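PDB 1QOR: quinone oxidoreductase 1 from Escherichia coli, which catalyses the NADPH-dependent one-electron reduction of quinones to 1,4-benzosemiquinones, working as a homodimer of the zinc-containing alcohol dehydrogenase family. Local coordinates for residues A[30-35]-A[68-73]; A[22-27]-A[98-103]; A[83-88]-A[106-111]. One frame throughout, in Å; residues are numbered along the deposited sequence.

Interaction 1: residues A[30-35]-A[68-73]; sequences EIQVEN and IVSKVG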
loop_
_atom_site.group_PDB
_atom_site.type_symbol
_atom_site.label_atom_id
_atom_site.label_comp_id
_atom_site.label_asym_id
_atom_site.label_seq_id
_atom_site.Cartn_x
_atom_site.Cartn_y
_atom_site.Cartn_z
ATOM N N GLU A 30 35.837 7.799 3.072
ATOM C CA GLU A 30 35.768 6.361 3.256
ATOM C C GLU A 30 36.764 5.832 4.291
ATOM O O GLU A 30 37.664 6.536 4.728
ATOM C CB GLU A 30 36.081 5.659 1.927
ATOM C CG GLU A 30 35.176 6.040 0.761
ATOM C CD GLU A 30 35.433 5.214 -0.507
ATOM O OE1 GLU A 30 36.587 4.798 -0.752
ATOM O OE2 GLU A 30 34.469 4.989 -1.272
ATOM N N ILE A 31 36.598 4.572 4.671
ATOM C CA ILE A 31 37.511 3.892 5.591
ATOM C C ILE A 31 37.770 2.575 4.855
ATOM O O ILE A 31 36.978 2.185 3.981
ATOM C CB ILE A 31 36.855 3.568 6.967
ATOM C CG1 ILE A 31 35.605 2.676 6.785
ATOM C CG2 ILE A 31 36.559 4.846 7.706
ATOM C CD1 ILE A 31 34.884 2.231 8.059
ATOM N N GLN A 32 38.899 1.938 5.136
ATOM C CA GLN A 32 39.223 0.664 4.526
ATOM C C GLN A 32 39.135 -0.352 5.646
ATOM O O GLN A 32 39.721 -0.140 6.720
ATOM C CB GLN A 32 40.633 0.690 4.002
ATOM C CG GLN A 32 41.127 -0.660 3.584
ATOM C CD GLN A 32 42.341 -0.522 2.709
ATOM O OE1 GLN A 32 42.251 0.019 1.590
ATOM N NE2 GLN A 32 43.498 -0.966 3.213
ATOM N N VAL A 33 38.484 -1.481 5.386
ATOM C CA VAL A 33 38.299 -2.496 6.422
ATOM C C VAL A 33 38.813 -3.856 6.034
ATOM O O VAL A 33 38.619 -4.302 4.908
ATOM C CB VAL A 33 36.786 -2.617 6.786
ATOM C CG1 VAL A 33 36.512 -3.780 7.720
ATOM C CG2 VAL A 33 36.287 -1.301 7.372
ATOM N N GLU A 34 39.566 -4.472 6.927
ATOM C CA GLU A 34 40.044 -5.813 6.663
ATOM C C GLU A 34 38.895 -6.650 7.229
ATOM O O GLU A 34 38.659 -6.639 8.463
ATOM C CB GLU A 34 41.295 -6.121 7.462
ATOM C CG GLU A 34 42.556 -5.393 7.073
ATOM C CD GLU A 34 43.656 -5.696 8.089
ATOM O OE1 GLU A 34 44.053 -6.892 8.225
ATOM O OE2 GLU A 34 44.058 -4.748 8.815
ATOM N N ASN A 35 38.176 -7.349 6.352
ATOM C CA ASN A 35 37.019 -8.131 6.755
ATOM C C ASN A 35 37.392 -9.405 7.497
ATOM O O ASN A 35 38.297 -10.111 7.086
ATOM C CB ASN A 35 36.131 -8.419 5.542
ATOM C CG ASN A 35 35.429 -7.145 4.991
ATOM O OD1 ASN A 35 35.074 -7.097 3.814
ATOM N ND2 ASN A 35 35.228 -6.140 5.830
ATOM N N ILE A 68 38.161 -4.919 11.048
ATOM C CA ILE A 68 38.978 -3.849 11.623
ATOM C C ILE A 68 39.380 -2.809 10.605
ATOM O O ILE A 68 39.816 -3.126 9.498
ATOM C CB ILE A 68 40.246 -4.399 12.351
ATOM C CG1 ILE A 68 39.833 -5.230 13.563
ATOM C CG2 ILE A 68 41.074 -3.254 12.936
ATOM C CD1 ILE A 68 40.119 -6.661 13.361
ATOM N N VAL A 69 39.203 -1.555 10.977
ATOM C CA VAL A 69 39.554 -0.476 10.087
ATOM C C VAL A 69 41.074 -0.410 9.918
ATOM O O VAL A 69 41.811 -0.214 10.890
ATOM C CB VAL A 69 39.020 0.821 10.634
ATOM C CG1 VAL A 69 39.500 1.991 9.818
ATOM C CG2 VAL A 69 37.529 0.767 10.621
ATOM N N SER A 70 41.558 -0.669 8.710
ATOM C CA SER A 70 42.999 -0.592 8.464
ATOM C C SER A 70 43.435 0.825 8.074
ATOM O O SER A 70 44.465 1.269 8.497
ATOM C CB SER A 70 43.428 -1.603 7.413
ATOM O OG SER A 70 42.714 -1.341 6.227
ATOM N N LYS A 71 42.636 1.549 7.311
ATOM C CA LYS A 71 43.008 2.914 6.935
ATOM C C LYS A 71 41.792 3.815 6.969
ATOM O O LYS A 71 40.671 3.336 6.832
ATOM C CB LYS A 71 43.581 2.962 5.512
ATOM C CG LYS A 71 44.736 2.013 5.233
ATOM C CD LYS A 71 45.199 2.237 3.827
ATOM C CE LYS A 71 46.264 1.256 3.448
ATOM N NZ LYS A 71 46.535 1.427 1.991
ATOM N N VAL A 72 42.019 5.122 7.005
ATOM C CA VAL A 72 40.930 6.094 7.056
ATOM C C VAL A 72 41.163 7.268 6.102
ATOM O O VAL A 72 42.264 7.804 6.040
ATOM C CB VAL A 72 40.758 6.651 8.501
ATOM C CG1 VAL A 72 39.746 7.753 8.513
ATOM C CG2 VAL A 72 40.307 5.568 9.448
ATOM N N GLY A 73 40.118 7.660 5.379
ATOM C CA GLY A 73 40.186 8.771 4.449
ATOM C C GLY A 73 40.420 10.070 5.194
ATOM O O GLY A 73 40.116 10.188 6.397
#
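Gln32 and Lys71 form an antiparallel hydrogen-bonded pair at the middle of two strands, 30-35 and 68-72, whose N-to-C directions lie 140° apart; Gln32 N reaches Lys71 O at 2.8 Å in a nearly straight bond. One step further the register slips by a residue. Ser70 and Lys71 both face Gln32, whose carbonyl oxygen takes a 2.8 Å bond from Ser70 N and a weak one of 3.4 Å from Lys71 N. Ser70 OG adds a third, also weak, bond to Gln32 O: with chi1 at 59° the hydroxyl sits between its own backbone N and carbonyl carbon and turns back toward the partner strand. A small polar residue suits this place, where the bulge swings its side chain at the neighbour. Beyond the slip, Glu34 and Ile68 bond to each other through both N and O, and Glu34 OE2 lies beside Ser70 CB.

The long chains of Gln32 and Lys71 run side by side in the same direction, methylenes against amide, and the lysine's ammonium goes on to a salt bridge with Asp25. Ile31, Val33, Val69 and Val72 fill the other face. Val69 CG2 stands between two neighbours, 4.0 Å from Ile31 CD1 and equally far from Val33 CG2, the isoleucine crossing it at about a right angle. Beta-branched residues favour extended backbone and give this face compact apolar branches, which Val85 of the next strand helps to cover. The whole is a classic beta bulge between two antiparallel strands of the mixed sheet of the GroES-like domain.

Interaction 2: residues A[22-27]-A[98-103]; sequences TPADPA and VHNIIA
The flat carboxamide of Asn100 meets the loop 22-27 along its nitrogen edge, where Ala24 O lies close to the amide plane, 2.9 Å from Asn100 ND2. The N-H points well at the oxygen, with an angle of 158°, yet seen from the acceptor the nitrogen stands above the carbonyl plane of Ala24, 49° out of it, and so off the lone pairs. The oxygen end of the same amide comes near the ring of Pro26, with Pro26 CD 4.0 Å from Asn100 OD1; the two side chains cross at about a right angle. Chi1 of -64°, with CG anti to the carbonyl carbon, directs the amide at the loop. Asparagine suits this spot because its short side chain carries an N-H that reaches a backbone carbonyl of the loop.

This loop joins strand 17-20 to strand 30-35 and passes along strand 98-102 of the GroES-like domain without pairing with it as a strand would. Strand 98-102 itself pairs antiparallel with strand 30-35 through His99 with Val33 and Ile101 with Ile31.

Two residues back along the strand, the contact becomes apolar. The Pro23 ring sets its CG 3.7 Å from Val98 CB, while CB and CG of the proline both lie 3.8 Å from Val98 CG1. Proline is rigid and lacks an N-H to satisfy, which fits an irregular loop at the surface, and Ala2 touches both Pro23 and Val98.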
loop_
_atom_site.group_PDB
_atom_site.type_symbol
_atom_site.label_atom_id
_atom_site.label_comp_id
_atom_site.label_asym_id
_atom_site.label_seq_id
_atom_site.Cartn_x
_atom_site.Cartn_y
_atom_site.Cartn_z
ATOM N N THR A 22 44.532 -5.874 -5.478
ATOM C CA THR A 22 45.183 -4.961 -4.546
ATOM C C THR A 22 44.180 -3.851 -4.232
ATOM O O THR A 22 43.697 -3.139 -5.127
ATOM C CB THR A 22 46.444 -4.334 -5.167
ATOM O OG1 THR A 22 47.417 -5.365 -5.371
ATOM C CG2 THR A 22 47.022 -3.235 -4.257
ATOM N N PRO A 23 43.832 -3.712 -2.952
ATOM C CA PRO A 23 42.879 -2.698 -2.517
ATOM C C PRO A 23 43.465 -1.332 -2.750
ATOM O O PRO A 23 44.671 -1.149 -2.601
ATOM C CB PRO A 23 42.772 -2.951 -1.008
ATOM C CG PRO A 23 43.277 -4.335 -0.816
ATOM C CD PRO A 23 44.391 -4.431 -1.799
ATOM N N ALA A 24 42.601 -0.400 -3.126
ATOM C CA ALA A 24 42.952 0.989 -3.334
ATOM C C ALA A 24 42.769 1.669 -1.984
ATOM O O ALA A 24 42.041 1.176 -1.123
ATOM C CB ALA A 24 42.006 1.604 -4.333
ATOM N N ASP A 25 43.424 2.801 -1.786
ATOM C CA ASP A 25 43.269 3.530 -0.544
ATOM C C ASP A 25 41.898 4.183 -0.558
ATOM O O ASP A 25 41.357 4.451 -1.622
ATOM C CB ASP A 25 44.378 4.572 -0.422
ATOM C CG ASP A 25 45.721 3.940 -0.088
ATOM O OD1 ASP A 25 45.826 2.689 -0.164
ATOM O OD2 ASP A 25 46.654 4.692 0.271
ATOM N N PRO A 26 41.298 4.414 0.618
ATOM C CA PRO A 26 39.972 5.036 0.635
ATOM C C PRO A 26 39.877 6.474 0.107
ATOM O O PRO A 26 40.871 7.188 0.026
ATOM C CB PRO A 26 39.576 4.956 2.118
ATOM C CG PRO A 26 40.859 4.975 2.817
ATOM C CD PRO A 26 41.710 4.054 1.982
ATOM N N ALA A 27 38.677 6.852 -0.319
ATOM C CA ALA A 27 38.414 8.190 -0.776
ATOM C C ALA A 27 38.432 9.002 0.517
ATOM O O ALA A 27 38.467 8.435 1.607
ATOM C CB ALA A 27 37.063 8.258 -1.418
ATOM N N VAL A 98 39.234 -7.225 1.950
ATOM C CA VAL A 98 39.468 -5.801 2.246
ATOM C C VAL A 98 38.466 -5.034 1.387
ATOM O O VAL A 98 38.370 -5.276 0.168
ATOM C CB VAL A 98 40.895 -5.321 1.781
ATOM C CG1 VAL A 98 41.193 -3.904 2.272
ATOM C CG2 VAL A 98 41.972 -6.312 2.232
ATOM N N HIS A 99 37.753 -4.083 1.982
ATOM C CA HIS A 99 36.763 -3.332 1.230
ATOM C C HIS A 99 36.763 -1.878 1.685
ATOM O O HIS A 99 37.075 -1.583 2.839
ATOM C CB HIS A 99 35.372 -3.996 1.419
ATOM C CG HIS A 99 34.311 -3.504 0.462
ATOM N ND1 HIS A 99 34.552 -3.275 -0.879
ATOM C CD2 HIS A 99 32.996 -3.227 0.656
ATOM C CE1 HIS A 99 33.434 -2.881 -1.466
ATOM N NE2 HIS A 99 32.474 -2.844 -0.557
ATOM N N ASN A 100 36.527 -0.946 0.773
ATOM C CA ASN A 100 36.470 0.458 1.195
ATOM C C ASN A 100 34.984 0.798 1.336
ATOM O O ASN A 100 34.177 0.354 0.528
ATOM C CB ASN A 100 37.189 1.400 0.205
ATOM C CG ASN A 100 38.676 1.127 0.117
ATOM O OD1 ASN A 100 39.351 0.960 1.121
ATOM N ND2 ASN A 100 39.188 1.063 -1.090
ATOM N N ILE A 101 34.627 1.565 2.361
ATOM C CA ILE A 101 33.238 1.876 2.626
ATOM C C ILE A 101 33.074 3.331 3.055
ATOM O O ILE A 101 33.921 3.868 3.771
ATOM C CB ILE A 101 32.681 0.963 3.834
ATOM C CG1 ILE A 101 32.834 -0.516 3.535
ATOM C CG2 ILE A 101 31.206 1.263 4.135
ATOM C CD1 ILE A 101 34.046 -1.111 4.188
ATOM N N ILE A 102 31.973 3.955 2.631
ATOM C CA ILE A 102 31.662 5.322 3.045
ATOM C C ILE A 102 31.498 5.196 4.561
ATOM O O ILE A 102 30.693 4.400 5.037
ATOM C CB ILE A 102 30.325 5.850 2.414
ATOM C CG1 ILE A 102 30.565 6.400 1.006
ATOM C CG2 ILE A 102 29.743 6.985 3.231
ATOM C CD1 ILE A 102 31.222 5.418 0.052
ATOM N N ALA A 103 32.274 5.985 5.292
ATOM C CA ALA A 103 32.290 5.981 6.736
ATOM C C ALA A 103 30.963 6.245 7.461
ATOM O O ALA A 103 30.819 5.865 8.625
ATOM C CB ALA A 103 33.384 6.912 7.240
#

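Interaction 3: residues A[83-88]-A[106-111]; sequences DRVVYA and AAILPA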
loop_
_atom_site.group_PDB
_atom_site.type_symbol
_atom_site.label_atom_id
_atom_site.label_comp_id
_atom_site.label_asym_id
_atom_site.label_seq_id
_atom_site.Cartn_x
_atom_site.Cartn_y
_atom_site.Cartn_z
ATOM N N ASP A 83 39.750 0.578 14.948
ATOM C CA ASP A 83 38.365 0.380 15.406
ATOM C C ASP A 83 37.729 -0.860 14.825
ATOM O O ASP A 83 38.147 -1.322 13.756
ATOM C CB ASP A 83 37.483 1.562 15.069
ATOM C CG ASP A 83 37.773 2.765 15.933
ATOM O OD1 ASP A 83 38.511 2.626 16.937
ATOM O OD2 ASP A 83 37.258 3.868 15.614
ATOM N N ARG A 84 36.788 -1.447 15.570
ATOM C CA ARG A 84 36.064 -2.647 15.112
ATOM C C ARG A 84 34.738 -2.129 14.567
ATOM O O ARG A 84 34.030 -1.412 15.274
ATOM C CB ARG A 84 35.782 -3.596 16.271
ATOM C CG ARG A 84 37.015 -4.126 17.010
ATOM C CD ARG A 84 36.750 -5.499 17.705
ATOM N NE ARG A 84 35.514 -5.418 18.462
ATOM C CZ ARG A 84 34.608 -6.376 18.558
ATOM N NH1 ARG A 84 34.755 -7.565 17.975
ATOM N NH2 ARG A 84 33.482 -6.068 19.152
ATOM N N VAL A 85 34.402 -2.445 13.320
ATOM C CA VAL A 85 33.155 -1.928 12.736
ATOM C C VAL A 85 32.357 -2.971 11.966
ATOM O O VAL A 85 32.885 -4.040 11.604
ATOM C CB VAL A 85 33.441 -0.756 11.731
ATOM C CG1 VAL A 85 34.195 0.358 12.391
ATOM C CG2 VAL A 85 34.221 -1.277 10.547
ATOM N N VAL A 86 31.076 -2.668 11.753
ATOM C CA VAL A 86 30.212 -3.508 10.936
ATOM C C VAL A 86 29.541 -2.549 9.951
ATOM O O VAL A 86 29.257 -1.382 10.273
ATOM C CB VAL A 86 28.919 -4.094 11.636
ATOM C CG1 VAL A 86 28.766 -5.577 11.362
ATOM C CG2 VAL A 86 28.704 -3.627 13.044
ATOM N N TYR A 87 29.129 -3.086 8.822
ATOM C CA TYR A 87 28.396 -2.282 7.864
ATOM C C TYR A 87 27.444 -3.201 7.103
ATOM O O TYR A 87 27.729 -4.400 6.929
ATOM C CB TYR A 87 29.339 -1.525 6.921
ATOM C CG TYR A 87 30.367 -2.375 6.258
ATOM C CD1 TYR A 87 30.116 -2.995 5.039
ATOM C CD2 TYR A 87 31.614 -2.557 6.859
ATOM C CE1 TYR A 87 31.096 -3.782 4.433
ATOM C CE2 TYR A 87 32.590 -3.330 6.272
ATOM C CZ TYR A 87 32.338 -3.944 5.058
ATOM O OH TYR A 87 33.364 -4.717 4.502
ATOM N N ALA A 88 26.296 -2.643 6.705
ATOM C CA ALA A 88 25.261 -3.381 5.964
ATOM C C ALA A 88 25.001 -2.803 4.564
ATOM O O ALA A 88 24.397 -3.470 3.694
ATOM C CB ALA A 88 23.958 -3.342 6.750
ATOM N N ALA A 106 29.085 2.966 8.365
ATOM C CA ALA A 106 29.635 1.968 9.283
ATOM C C ALA A 106 29.376 2.292 10.743
ATOM O O ALA A 106 29.371 3.446 11.132
ATOM C CB ALA A 106 31.124 1.796 9.055
ATOM N N ALA A 107 29.131 1.263 11.542
ATOM C CA ALA A 107 28.899 1.453 12.970
ATOM C C ALA A 107 30.031 0.824 13.790
ATOM O O ALA A 107 30.597 -0.240 13.424
ATOM C CB ALA A 107 27.542 0.859 13.386
ATOM N N ILE A 108 30.402 1.518 14.865
ATOM C CA ILE A 108 31.448 1.021 15.750
ATOM C C ILE A 108 30.853 -0.125 16.569
ATOM O O ILE A 108 29.862 0.055 17.264
ATOM C CB ILE A 108 31.906 2.093 16.747
ATOM C CG1 ILE A 108 32.389 3.357 16.014
ATOM C CG2 ILE A 108 32.967 1.483 17.693
ATOM C CD1 ILE A 108 33.709 3.193 15.269
ATOM N N LEU A 109 31.462 -1.291 16.477
ATOM C CA LEU A 109 31.009 -2.473 17.189
ATOM C C LEU A 109 31.321 -2.455 18.693
ATOM O O LEU A 109 32.417 -2.067 19.089
ATOM C CB LEU A 109 31.722 -3.682 16.620
ATOM C CG LEU A 109 30.984 -4.682 15.779
ATOM C CD1 LEU A 109 31.843 -5.953 15.769
ATOM C CD2 LEU A 109 29.623 -4.964 16.378
ATOM N N PRO A 110 30.346 -2.801 19.553
ATOM C CA PRO A 110 30.708 -2.794 20.970
ATOM C C PRO A 110 31.580 -4.044 21.210
ATOM O O PRO A 110 31.397 -5.085 20.574
ATOM C CB PRO A 110 29.353 -2.935 21.663
ATOM C CG PRO A 110 28.361 -2.344 20.628
ATOM C CD PRO A 110 28.888 -2.956 19.378
ATOM N N ALA A 111 32.484 -3.953 22.177
ATOM C CA ALA A 111 33.390 -5.045 22.519
ATOM C C ALA A 111 32.687 -6.358 22.725
ATOM O O ALA A 111 33.197 -7.398 22.322
ATOM C CB ALA A 111 34.177 -4.700 23.765
#
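Arg84 leaves its strand with CB 4.1 Å from Leu109 CB, and its chain then bends at chi3 (-49°), bringing the guanidinium back over the residues that follow strand 106-108. Leu109 CD1 lies over one face of that group, 3.6 Å above its plane and offset toward the rim. At the tip, Arg84 NH2 comes to 2.7 Å from Pro110 O, which sits at the guanidinium edge; the same nitrogen is hydrogen-bonded to Ile113 O, and Phe115 makes a cation-pi contact. Arginine suits this place, since its flat end can take a leucine methyl on a face while NH2 still bonds to the backbone oxygen of Ile113.

The backbones themselves pair antiparallel: Leu109 N bonds to Arg84 O at 2.8 Å, and Val86 and Ala107 exchange bonds in both directions. Val86 CG2 packs 3.7 Å from Leu109 CD2, on the side covered by helices 115-135 and 273-288. Small Ala107 lies on that side too and touches Ser280. On the other face Val85 CG1 meets Ile108 CD1, which also lies 3.6 Å from Asp83 OD2, an oxygen hydrogen-bonded to Lys80 N. This is an antiparallel strand pair of the catalytic-domain sheet, packed against helices.

Overall arrangement
All three interactions reach one mixed sheet on the same side of the chain's centre; interactions 1 and 3 join strands within it, and interaction 2 sets a loop against one. Interactions 1 and 2 lie closest, about 6 Å between centres; their strands 30-35 and 98-102 are neighbours, and the Lys71-Asp25 salt bridge links them. Interaction 3 is about 11 Å from interaction 1 and 15 Å from interaction 2. Strand 84-87 continues the sheet from strand 65-72, and Tyr87 packs against Ile101. Along the chain, interaction 1 falls between the segments of interaction 2 and closes before interaction 3 opens, whereas interactions 2 and 3 interleave. Distant segments are thereby woven into one domain beside the NADPH-binding Rossmann domain.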